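Local structure of alginase (Pseudoalteromonas, 4Q8K) at residues Gly247-Val252 against Leu276-Ser281. The protein probably cleaves the polysaccharide alginate by beta-elimination, as expected of a family 18 polysaccharide lyase. Sequence-based numbering, arbitrary orientation.
Sequences GFNDSV and LGTMTS. With CA (calcium ion), chain B.
Asn249 and Thr278 meet through carbon, CB of Asn249 lying 3.6 Å from CG2 of Thr278, where a calcium-binding loop leans on strand 271-280 in one of the two antiparallel sheets of the concanavalin-like beta-sandwich. The same methyl also approaches CB of Asp250; chi1 of 58° tucks OG1 between the backbone N and the carbonyl carbon and leaves CG2 anti to the carbonyl carbon. Threonine suits this spot because its methyl packs while its hydroxyl takes part in a water bridge. Polar links across the contact run through water: one molecule accepts from Asn249 N and donates to Gly277 O, and a second, 2.9 Å from Asn249 ND2, also bonds Thr278 OG1. With two N-H groups, the asparagine amide can serve a further water too. Leu276 and Gly277 both face Val260, a classic beta bulge where strand 271-280 pairs with strand 257-265. Behind this layer, Asp259 accepts hydrogen bonds from the backbone N of Asp250 and of Ser251. Asp250 OD2, Val252 O and a water bind the calcium ion, and Asp242, Asn255 and Ile257 complete the site. Aspartate suits its place by giving the ion a charged ligand while OD2 accepts the N-H of Val252 (N to OD2 2.9 Å), 44° out of the carboxylate plane, closing an Asx turn.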
ATOM      1  N   GLY A 247       3.194 -10.458 -16.106  1.00 27.42           N
ATOM      2  CA  GLY A 247       3.545 -11.368 -15.033  1.00 28.71           C
ATOM      3  C   GLY A 247       2.453 -11.653 -14.019  1.00 26.54           C
ATOM      4  O   GLY A 247       2.694 -12.386 -13.059  1.00 26.55           O
ATOM      5  N   PHE A 248       1.261 -11.103 -14.232  1.00 28.07           N
ATOM      6  CA  PHE A 248       0.156 -11.277 -13.291  1.00 25.86           C
ATOM      7  C   PHE A 248      -1.024 -11.986 -13.958  1.00 28.94           C
ATOM      8  O   PHE A 248      -0.964 -12.302 -15.148  1.00 29.55           O
ATOM      9  CB  PHE A 248      -0.269  -9.919 -12.704  1.00 26.29           C
ATOM     10  CG  PHE A 248       0.889  -9.090 -12.189  1.00 22.85           C
ATOM     11  CD1 PHE A 248       1.734  -9.593 -11.214  1.00 23.51           C
ATOM     12  CD2 PHE A 248       1.138  -7.819 -12.687  1.00 24.59           C
ATOM     13  CE1 PHE A 248       2.797  -8.850 -10.742  1.00 20.66           C
ATOM     14  CE2 PHE A 248       2.208  -7.071 -12.216  1.00 22.42           C
ATOM     15  CZ  PHE A 248       3.036  -7.585 -11.232  1.00 22.54           C
ATOM     16  N   ASN A 249      -2.076 -12.254 -13.190  1.00 26.58           N
ATOM     17  CA  ASN A 249      -3.229 -13.003 -13.698  1.00 30.69           C
ATOM     18  C   ASN A 249      -3.969 -12.302 -14.834  1.00 32.90           C
ATOM     19  O   ASN A 249      -4.459 -12.967 -15.755  1.00 33.05           O
ATOM     20  CB  ASN A 249      -4.233 -13.308 -12.584  1.00 28.96           C
ATOM     21  CG  ASN A 249      -3.690 -14.256 -11.533  1.00 24.38           C
ATOM     22  OD1 ASN A 249      -2.530 -14.663 -11.572  1.00 27.94           O
ATOM     23  ND2 ASN A 249      -4.534 -14.596 -10.571  1.00 25.69           N
ATOM     24  N   ASP A 250      -4.084 -10.975 -14.747  1.00 25.11           N
ATOM     25  CA  ASP A 250      -4.742 -10.195 -15.786  1.00 26.05           C
ATOM     26  C   ASP A 250      -3.689  -9.502 -16.646  1.00 29.63           C
ATOM     27  O   ASP A 250      -3.496  -9.861 -17.810  1.00 31.90           O
ATOM     28  CB  ASP A 250      -5.709  -9.179 -15.167  1.00 29.28           C
ATOM     29  CG  ASP A 250      -6.515  -8.422 -16.206  1.00 30.25           C
ATOM     30  OD1 ASP A 250      -7.585  -8.922 -16.619  1.00 32.09           O
ATOM     31  OD2 ASP A 250      -6.088  -7.321 -16.595  1.00 27.69           O
ATOM     32  N   SER A 251      -2.988  -8.534 -16.057  1.00 27.40           N
ATOM     33  CA  SER A 251      -1.905  -7.820 -16.730  1.00 28.26           C
ATOM     34  C   SER A 251      -2.390  -7.099 -17.985  1.00 29.51           C
ATOM     35  O   SER A 251      -1.614  -6.859 -18.907  1.00 31.66           O
ATOM     36  CB  SER A 251      -0.750  -8.769 -17.077  1.00 29.35           C
ATOM     37  OG  SER A 251      -0.016  -9.146 -15.919  1.00 25.78           O
ATOM     38  N   VAL A 252      -3.672  -6.755 -18.014  1.00 26.09           N
ATOM     39  CA  VAL A 252      -4.215  -5.995 -19.129  1.00 28.64           C
ATOM     40  C   VAL A 252      -4.548  -4.576 -18.686  1.00 26.13           C
ATOM     41  O   VAL A 252      -5.393  -4.371 -17.831  1.00 27.39           O
ATOM     42  CB  VAL A 252      -5.478  -6.661 -19.707  1.00 30.28           C
ATOM     43  CG1 VAL A 252      -6.099  -5.773 -20.767  1.00 31.51           C
ATOM     44  CG2 VAL A 252      -5.142  -8.041 -20.282  1.00 32.13           C
ATOM     45  N   LEU A 276      -1.315 -12.453  -6.530  1.00 20.54           N
ATOM     46  CA  LEU A 276      -2.182 -13.011  -5.496  1.00 19.04           C
ATOM     47  C   LEU A 276      -3.612 -13.215  -5.982  1.00 20.51           C
ATOM     48  O   LEU A 276      -4.259 -14.189  -5.637  1.00 20.99           O
ATOM     49  CB  LEU A 276      -2.155 -12.107  -4.252  1.00 20.61           C
ATOM     50  CG  LEU A 276      -0.736 -11.982  -3.679  1.00 19.50           C
ATOM     51  CD1 LEU A 276      -0.638 -10.818  -2.699  1.00 24.28           C
ATOM     52  CD2 LEU A 276      -0.276 -13.308  -3.040  1.00 24.02           C
ATOM     53  N   GLY A 277      -4.119 -12.288  -6.782  1.00 21.84           N
ATOM     54  CA  GLY A 277      -5.475 -12.415  -7.279  1.00 21.06           C
ATOM     55  C   GLY A 277      -5.843 -11.284  -8.208  1.00 23.64           C
ATOM     56  O   GLY A 277      -4.982 -10.501  -8.600  1.00 20.82           O
ATOM     57  N   THR A 278      -7.122 -11.227  -8.566  1.00 22.09           N
ATOM     58  CA  THR A 278      -7.688 -10.115  -9.324  1.00 24.25           C
ATOM     59  C   THR A 278      -9.031  -9.724  -8.722  1.00 24.70           C
ATOM     60  O   THR A 278      -9.670 -10.519  -8.037  1.00 21.79           O
ATOM     61  CB  THR A 278      -7.915 -10.480 -10.808  1.00 24.54           C
ATOM     62  OG1 THR A 278      -8.793 -11.611 -10.893  1.00 27.87           O
ATOM     63  CG2 THR A 278      -6.602 -10.797 -11.505  1.00 22.06           C
ATOM     64  N   MET A 279      -9.456  -8.488  -8.981  1.00 23.54           N
ATOM     65  CA  MET A 279     -10.731  -8.000  -8.478  1.00 25.05           C
ATOM     66  C   MET A 279     -11.260  -6.912  -9.392  1.00 24.58           C
ATOM     67  O   MET A 279     -10.498  -6.288 -10.124  1.00 25.76           O
ATOM     68  CB  MET A 279     -10.575  -7.417  -7.069  1.00 25.44           C
ATOM     69  CG  MET A 279      -9.652  -6.198  -6.998  1.00 26.38           C
ATOM     70  SD  MET A 279      -9.305  -5.679  -5.297  1.00 24.57           S
ATOM     71  CE  MET A 279     -10.978  -5.548  -4.646  1.00 23.47           C
ATOM     72  N   THR A 280     -12.568  -6.695  -9.334  1.00 25.12           N
ATOM     73  CA  THR A 280     -13.164  -5.543  -9.982  1.00 24.97           C
ATOM     74  C   THR A 280     -13.550  -4.506  -8.924  1.00 26.94           C
ATOM     75  O   THR A 280     -13.689  -4.815  -7.735  1.00 24.53           O
ATOM     76  CB  THR A 280     -14.372  -5.927 -10.883  1.00 28.17           C
ATOM     77  OG1 THR A 280     -15.394  -6.557 -10.096  1.00 29.40           O
ATOM     78  CG2 THR A 280     -13.923  -6.875 -11.992  1.00 30.20           C
ATOM     79  N   SER A 281     -13.691  -3.267  -9.361  1.00 23.59           N
ATOM     80  CA  SER A 281     -14.036  -2.179  -8.457  1.00 23.21           C
ATOM     81  C   SER A 281     -15.303  -2.494  -7.663  1.00 25.75           C
ATOM     82  O   SER A 281     -16.331  -2.877  -8.233  1.00 26.89           O
ATOM     83  CB  SER A 281     -14.225  -0.889  -9.253  1.00 25.33           C
ATOM     84  OG  SER A 281     -14.444   0.200  -8.383  1.00 24.53           O
TER
HETATM   85 CA    CA B 501      -6.382  -5.019 -15.768  1.00 24.73          CA
HETATM   86  O   HOH W   1      -2.874 -10.893 -10.636  1.00 25.30           O
HETATM   87  O   HOH W   2      -7.384 -14.006 -10.947  1.00 33.13           O
HETATM   88  O   HOH W   3      -3.951 -16.402  -8.224  1.00 34.24           O
HETATM   89  O   HOH W   4      -4.005  -5.223 -15.004  1.00 24.10           O